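Local coordinates for lipase-esterase related protein (Clostridium acetobutylicum, PDB 3E0X), which is of unknown function but has an alpha/beta hydrolase fold and is probably a hydrolase of the lipase-esterase type, at residues A[33-36]-A[37-41]; A[99-103]-A[104-108]. All coordinates share one frame; numbering follows the deposited sequence.

Contact 1 (A[33-36]-A[37-41]); sequences GELE and KYLED
Lys37 runs extended beyond CG, while Glu34 folds at its second torsion (chi2 -53°), and the two side chains come to lie side by side, charged ends together. Lys37 NZ forms a salt bridge with Glu34 OE2 at 3.0 Å, approaching from the syn side and 24° out of the carboxylate plane; a weak bond from the same nitrogen reaches OE1. Both carboxylate oxygens have further partners: OE2 is hydrogen-bonded to Tyr157 OH, and OE1 accepts a bond from a water 2.7 Å away. That water lies in the plane of the Tyr38 ring, 2.8 Å from Tyr38 OH, bridging phenol and carboxylate. With Lys37, Tyr157 and the water all bonded to it, the carboxylate has little freedom to rotate. Residues 33-36 have helical backbone angles and lie, with 37-41, in the connection between strands 18-22 and 43-47 of the alpha/beta hydrolase fold. The backbone links are i to i+3: Tyr38 N bonds to Leu35 O at 3.1 Å, and Leu39 N to Glu36 O at 3.3 Å. Leu35 CG meets Leu39 CD1 at 4.0 Å, and both leucines touch Phe21 of strand 18-22, whereas Tyr38 leans on Ala234 and Ala238 of helix 234-242.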
ATOM      1  N   GLY A  33       6.454  10.030  -1.341  1.00 11.16           N
ATOM      2  CA  GLY A  33       6.942  11.381  -1.546  1.00 11.92           C
ATOM      3  C   GLY A  33       6.928  11.857  -2.984  1.00 12.52           C
ATOM      4  O   GLY A  33       6.740  13.046  -3.246  1.00 13.79           O
ATOM      5  N   GLU A  34       7.178  10.952  -3.925  1.00 12.83           N
ATOM      6  CA  GLU A  34       7.081  11.342  -5.331  1.00 14.24           C
ATOM      7  C   GLU A  34       5.656  11.330  -5.829  1.00 14.52           C
ATOM      8  O   GLU A  34       5.243  12.235  -6.525  1.00 14.72           O
ATOM      9  CB  GLU A  34       7.944  10.451  -6.220  1.00 14.52           C
ATOM     10  CG  GLU A  34       9.416  10.645  -6.025  1.00 16.29           C
ATOM     11  CD  GLU A  34       9.876  12.113  -6.160  1.00 16.99           C
ATOM     12  OE1 GLU A  34       9.724  12.691  -7.247  1.00 17.52           O
ATOM     13  OE2 GLU A  34      10.409  12.655  -5.168  1.00 18.71           O
ATOM     14  N   LEU A  35       4.886  10.308  -5.441  1.00 13.96           N
ATOM     15  CA  LEU A  35       3.541  10.144  -5.955  1.00 14.45           C
ATOM     16  C   LEU A  35       2.670  11.317  -5.535  1.00 14.77           C
ATOM     17  O   LEU A  35       1.858  11.820  -6.317  1.00 15.77           O
ATOM     18  CB  LEU A  35       2.962   8.822  -5.462  1.00 14.51           C
ATOM     19  CG  LEU A  35       1.606   8.445  -6.039  1.00 14.22           C
ATOM     20  CD1 LEU A  35       1.709   8.278  -7.539  1.00 14.42           C
ATOM     21  CD2 LEU A  35       1.052   7.201  -5.391  1.00 13.73           C
ATOM     22  N   GLU A  36       2.866  11.787  -4.303  1.00 15.94           N
ATOM     23  CA  GLU A  36       2.054  12.902  -3.826  1.00 16.20           C
ATOM     24  C   GLU A  36       2.274  14.184  -4.656  1.00 16.35           C
ATOM     25  O   GLU A  36       1.388  15.037  -4.743  1.00 16.96           O
ATOM     26  CB  GLU A  36       2.261  13.145  -2.324  1.00 17.49           C
ATOM     27  CG  GLU A  36       3.591  13.737  -1.959  1.00 19.50           C
ATOM     28  CD  GLU A  36       3.762  13.837  -0.469  1.00 22.92           C
ATOM     29  OE1 GLU A  36       3.791  12.784   0.200  1.00 28.19           O
ATOM     30  OE2 GLU A  36       3.847  14.963   0.040  1.00 24.97           O
ATOM     31  N   LYS A  37       3.422  14.307  -5.322  1.00 16.39           N
ATOM     32  CA  LYS A  37       3.676  15.504  -6.134  1.00 15.88           C
ATOM     33  C   LYS A  37       2.718  15.671  -7.330  1.00 16.73           C
ATOM     34  O   LYS A  37       2.561  16.788  -7.857  1.00 17.39           O
ATOM     35  CB  LYS A  37       5.136  15.534  -6.621  1.00 16.04           C
ATOM     36  CG  LYS A  37       6.163  15.554  -5.508  1.00 16.71           C
ATOM     37  CD  LYS A  37       7.562  15.483  -6.117  1.00 18.39           C
ATOM     38  CE  LYS A  37       8.634  15.667  -5.064  1.00 22.26           C
ATOM     39  NZ  LYS A  37       9.971  15.552  -5.687  1.00 24.05           N
ATOM     40  N   TYR A  38       2.077  14.581  -7.758  1.00 16.33           N
ATOM     41  CA  TYR A  38       1.244  14.573  -8.973  1.00 16.43           C
ATOM     42  C   TYR A  38      -0.244  14.501  -8.629  1.00 16.61           C
ATOM     43  O   TYR A  38      -1.102  14.437  -9.516  1.00 17.31           O
ATOM     44  CB  TYR A  38       1.665  13.412  -9.909  1.00 16.76           C
ATOM     45  CG  TYR A  38       3.140  13.506 -10.253  1.00 15.63           C
ATOM     46  CD1 TYR A  38       3.577  14.378 -11.257  1.00 16.40           C
ATOM     47  CD2 TYR A  38       4.102  12.788  -9.539  1.00 16.33           C
ATOM     48  CE1 TYR A  38       4.955  14.513 -11.553  1.00 17.50           C
ATOM     49  CE2 TYR A  38       5.471  12.924  -9.828  1.00 16.11           C
ATOM     50  CZ  TYR A  38       5.880  13.789 -10.837  1.00 17.62           C
ATOM     51  OH  TYR A  38       7.218  13.938 -11.164  1.00 19.31           O
ATOM     52  N   LEU A  39      -0.534  14.553  -7.331  1.00 16.45           N
ATOM     53  CA  LEU A  39      -1.916  14.419  -6.842  1.00 15.65           C
ATOM     54  C   LEU A  39      -2.350  15.620  -6.003  1.00 15.86           C
ATOM     55  O   LEU A  39      -3.230  15.514  -5.128  1.00 15.57           O
ATOM     56  CB  LEU A  39      -2.049  13.114  -6.062  1.00 15.30           C
ATOM     57  CG  LEU A  39      -1.868  11.867  -6.936  1.00 15.72           C
ATOM     58  CD1 LEU A  39      -1.727  10.588  -6.112  1.00 15.77           C
ATOM     59  CD2 LEU A  39      -3.032  11.761  -7.943  1.00 14.14           C
ATOM     60  N   GLU A  40      -1.740  16.772  -6.284  1.00 16.49           N
ATOM     61  CA  GLU A  40      -1.929  17.993  -5.490  1.00 17.36           C
ATOM     62  C   GLU A  40      -3.309  18.599  -5.578  1.00 16.74           C
ATOM     63  O   GLU A  40      -3.674  19.421  -4.721  1.00 17.04           O
ATOM     64  CB  GLU A  40      -0.867  19.031  -5.874  1.00 17.94           C
ATOM     65  CG  GLU A  40       0.446  18.738  -5.240  1.00 21.63           C
ATOM     66  CD  GLU A  40       1.440  19.855  -5.422  1.00 25.44           C
ATOM     67  OE1 GLU A  40       1.010  21.032  -5.471  1.00 24.96           O
ATOM     68  OE2 GLU A  40       2.649  19.536  -5.497  1.00 29.18           O
ATOM     69  N   ASP A  41      -4.101  18.183  -6.562  1.00 16.53           N
ATOM     70  CA  ASP A  41      -5.460  18.697  -6.715  1.00 16.67           C
ATOM     71  C   ASP A  41      -6.449  17.993  -5.785  1.00 15.60           C
ATOM     72  O   ASP A  41      -7.632  18.371  -5.708  1.00 16.65           O
ATOM     73  CB  ASP A  41      -5.947  18.576  -8.173  1.00 17.74           C
ATOM     74  CG  ASP A  41      -5.373  19.669  -9.086  1.00 21.22           C
ATOM     75  OD1 ASP A  41      -5.060  20.765  -8.584  1.00 23.97           O
ATOM     76  OD2 ASP A  41      -5.245  19.442 -10.314  1.00 22.66           O
TER
HETATM   77  O   HOH W   1       8.806  12.217  -9.695  1.00 27.73           O

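Contact 2 (A[99-103]-A[104-108]); sequences LGVAL and KKLPN
Val101 and Lys104 meet through the backbone: Lys104 N gives a hydrogen bond to Val101 O at 2.9 Å, and one residue further on Lys105 N bonds to Ala102 O at 3.1 Å. Both are i to i+3 links, and the second closes a type I beta turn from Ala102 to Lys105. Val101 O has another partner, a water at 2.7 Å that donates to it and in turn accepts from Leu106 N at 2.9 Å. The water therefore carries the carbonyl's reach past the turn, to an amide that has already left the helical path.

Apolar contact between side chains is narrow. Val101 CG1 and Leu106 CD1 approach to 3.9 Å with the two side chains inclined to each other, and both residues also pack on Ile74 of helix 63-76. Leu103 takes a different surface, touching Asn183, Asn186 and Ile187.

The lysines join by their aliphatic portions and spend their charges elsewhere. Lys104 lays CB 3.3 Å from Val101 O, then bends at chi2 (-75°) and sends NZ to a salt bridge with Asp68. Lys105 bends at chi2 and chi4 and curls back over the turn, its CD 3.5 Å from Ala102 O, and its NZ pairs with Asp188.

The type I turn, followed by Lys105 in the left-handed helical region (phi 60°), ends the helical course after helix 93-102. The chain thereby completes a beta-alpha-beta crossover of the alpha/beta hydrolase fold, from strand 86-91 through helix 93-102 to strand 109-115, its parallel neighbour in the sheet.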
ATOM      1  N   LEU A  99      -7.685  -3.542   0.418  1.00  9.14           N
ATOM      2  CA  LEU A  99      -8.697  -4.519   0.023  1.00  9.17           C
ATOM      3  C   LEU A  99      -9.467  -5.009   1.264  1.00  9.68           C
ATOM      4  O   LEU A  99     -10.708  -5.154   1.238  1.00 10.70           O
ATOM      5  CB  LEU A  99      -8.023  -5.675  -0.712  1.00  9.46           C
ATOM      6  CG  LEU A  99      -7.411  -5.294  -2.072  1.00 10.92           C
ATOM      7  CD1 LEU A  99      -6.499  -6.425  -2.572  1.00 12.35           C
ATOM      8  CD2 LEU A  99      -8.511  -4.958  -3.098  1.00 13.37           C
ATOM      9  N   GLY A 100      -8.749  -5.258   2.360  1.00  8.81           N
ATOM     10  CA  GLY A 100      -9.417  -5.679   3.594  1.00  9.64           C
ATOM     11  C   GLY A 100     -10.351  -4.598   4.143  1.00  9.32           C
ATOM     12  O   GLY A 100     -11.435  -4.883   4.662  1.00 10.88           O
ATOM     13  N   VAL A 101      -9.934  -3.337   4.032  1.00  9.91           N
ATOM     14  CA  VAL A 101     -10.785  -2.214   4.475  1.00  9.71           C
ATOM     15  C   VAL A 101     -12.041  -2.101   3.609  1.00 10.34           C
ATOM     16  O   VAL A 101     -13.144  -1.846   4.131  1.00 10.56           O
ATOM     17  CB  VAL A 101     -10.014  -0.881   4.532  1.00 10.06           C
ATOM     18  CG1 VAL A 101     -10.956   0.251   4.947  1.00 10.12           C
ATOM     19  CG2 VAL A 101      -8.896  -1.020   5.556  1.00 10.38           C
ATOM     20  N   ALA A 102     -11.891  -2.320   2.308  1.00 10.58           N
ATOM     21  CA  ALA A 102     -13.060  -2.310   1.426  1.00 10.35           C
ATOM     22  C   ALA A 102     -14.102  -3.310   1.943  1.00 11.35           C
ATOM     23  O   ALA A 102     -15.302  -3.037   1.907  1.00 12.20           O
ATOM     24  CB  ALA A 102     -12.645  -2.671   0.005  1.00 10.88           C
ATOM     25  N   LEU A 103     -13.642  -4.459   2.446  1.00 11.27           N
ATOM     26  CA  LEU A 103     -14.560  -5.511   2.942  1.00 12.19           C
ATOM     27  C   LEU A 103     -15.265  -5.126   4.242  1.00 12.72           C
ATOM     28  O   LEU A 103     -16.251  -5.776   4.609  1.00 14.11           O
ATOM     29  CB  LEU A 103     -13.793  -6.822   3.119  1.00 13.10           C
ATOM     30  CG  LEU A 103     -13.410  -7.434   1.777  1.00 14.03           C
ATOM     31  CD1 LEU A 103     -12.306  -8.474   1.914  1.00 17.10           C
ATOM     32  CD2 LEU A 103     -14.674  -8.055   1.125  1.00 14.97           C
ATOM     33  N   LYS A 104     -14.803  -4.074   4.921  1.00 12.91           N
ATOM     34  CA  LYS A 104     -15.493  -3.571   6.108  1.00 13.06           C
ATOM     35  C   LYS A 104     -16.728  -2.750   5.748  1.00 13.84           C
ATOM     36  O   LYS A 104     -17.533  -2.429   6.635  1.00 14.95           O
ATOM     37  CB  LYS A 104     -14.553  -2.708   6.964  1.00 13.46           C
ATOM     38  CG  LYS A 104     -13.328  -3.442   7.545  1.00 15.67           C
ATOM     39  CD  LYS A 104     -13.709  -4.337   8.695  1.00 19.34           C
ATOM     40  CE  LYS A 104     -12.473  -4.852   9.425  1.00 22.20           C
ATOM     41  NZ  LYS A 104     -12.786  -5.253  10.821  1.00 25.43           N
ATOM     42  N   LYS A 105     -16.841  -2.358   4.471  1.00 13.91           N
ATOM     43  CA  LYS A 105     -18.050  -1.668   3.960  1.00 13.97           C
ATOM     44  C   LYS A 105     -18.291  -0.355   4.718  1.00 13.65           C
ATOM     45  O   LYS A 105     -19.429  -0.041   5.124  1.00 14.73           O
ATOM     46  CB  LYS A 105     -19.303  -2.569   4.070  1.00 15.17           C
ATOM     47  CG  LYS A 105     -19.156  -3.987   3.550  1.00 18.80           C
ATOM     48  CD  LYS A 105     -18.612  -4.007   2.158  1.00 18.98           C
ATOM     49  CE  LYS A 105     -18.711  -5.411   1.526  1.00 20.74           C
ATOM     50  NZ  LYS A 105     -20.125  -5.848   1.363  1.00 24.81           N
ATOM     51  N   LEU A 106     -17.218   0.418   4.924  1.00 12.50           N
ATOM     52  CA  LEU A 106     -17.343   1.734   5.562  1.00 12.11           C
ATOM     53  C   LEU A 106     -18.096   2.679   4.639  1.00 11.86           C
ATOM     54  O   LEU A 106     -17.852   2.669   3.433  1.00 12.06           O
ATOM     55  CB  LEU A 106     -15.949   2.289   5.915  1.00 11.82           C
ATOM     56  CG  LEU A 106     -15.109   1.372   6.805  1.00 12.40           C
ATOM     57  CD1 LEU A 106     -13.743   2.038   7.085  1.00 14.23           C
ATOM     58  CD2 LEU A 106     -15.870   1.053   8.098  1.00 15.13           C
ATOM     59  N   PRO A 107     -19.063   3.458   5.172  1.00 12.37           N
ATOM     60  CA  PRO A 107     -19.946   4.184   4.251  1.00 12.55           C
ATOM     61  C   PRO A 107     -19.228   5.171   3.337  1.00 12.54           C
ATOM     62  O   PRO A 107     -19.708   5.401   2.232  1.00 12.32           O
ATOM     63  CB  PRO A 107     -20.956   4.894   5.187  1.00 13.45           C
ATOM     64  CG  PRO A 107     -20.359   4.850   6.536  1.00 14.59           C
ATOM     65  CD  PRO A 107     -19.496   3.618   6.571  1.00 12.79           C
ATOM     66  N   ASN A 108     -18.110   5.739   3.785  1.00 12.14           N
ATOM     67  CA  ASN A 108     -17.437   6.811   3.032  1.00 13.20           C
ATOM     68  C   ASN A 108     -16.278   6.368   2.146  1.00 12.11           C
ATOM     69  O   ASN A 108     -15.698   7.194   1.444  1.00 12.24           O
ATOM     70  CB  ASN A 108     -17.017   7.974   3.952  1.00 13.80           C
ATOM     71  CG  ASN A 108     -18.204   8.588   4.711  1.00 16.58           C
ATOM     72  OD1 ASN A 108     -19.335   8.673   4.195  1.00 18.96           O
ATOM     73  ND2 ASN A 108     -17.947   9.011   5.939  1.00 18.22           N
TER
HETATM   74  O   HOH W   2     -14.855   0.146   3.327  1.00 13.70           O

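In the fold
Contacts 1 and 2 lie in two separate connections between strands of the same sheet: their centres are 24 Å apart, their nearest atoms about 15 Å, and they do not touch. Contact 1 comes first in the chain, ahead of strand 43-47; contact 2 spans the end of helix 93-102 and the loop into strand 109-115. Each centre lies 15 Å from that of the chain. The ortho-xylene pocket includes Gly24, Ser25, Tyr91, Ser92 and His227, and the side chain of Leu35 is about 12 Å from the ligand. Ser92, in a GxSxG pattern consistent with a nucleophile elbow, immediately precedes the helix whose far end is contact 2.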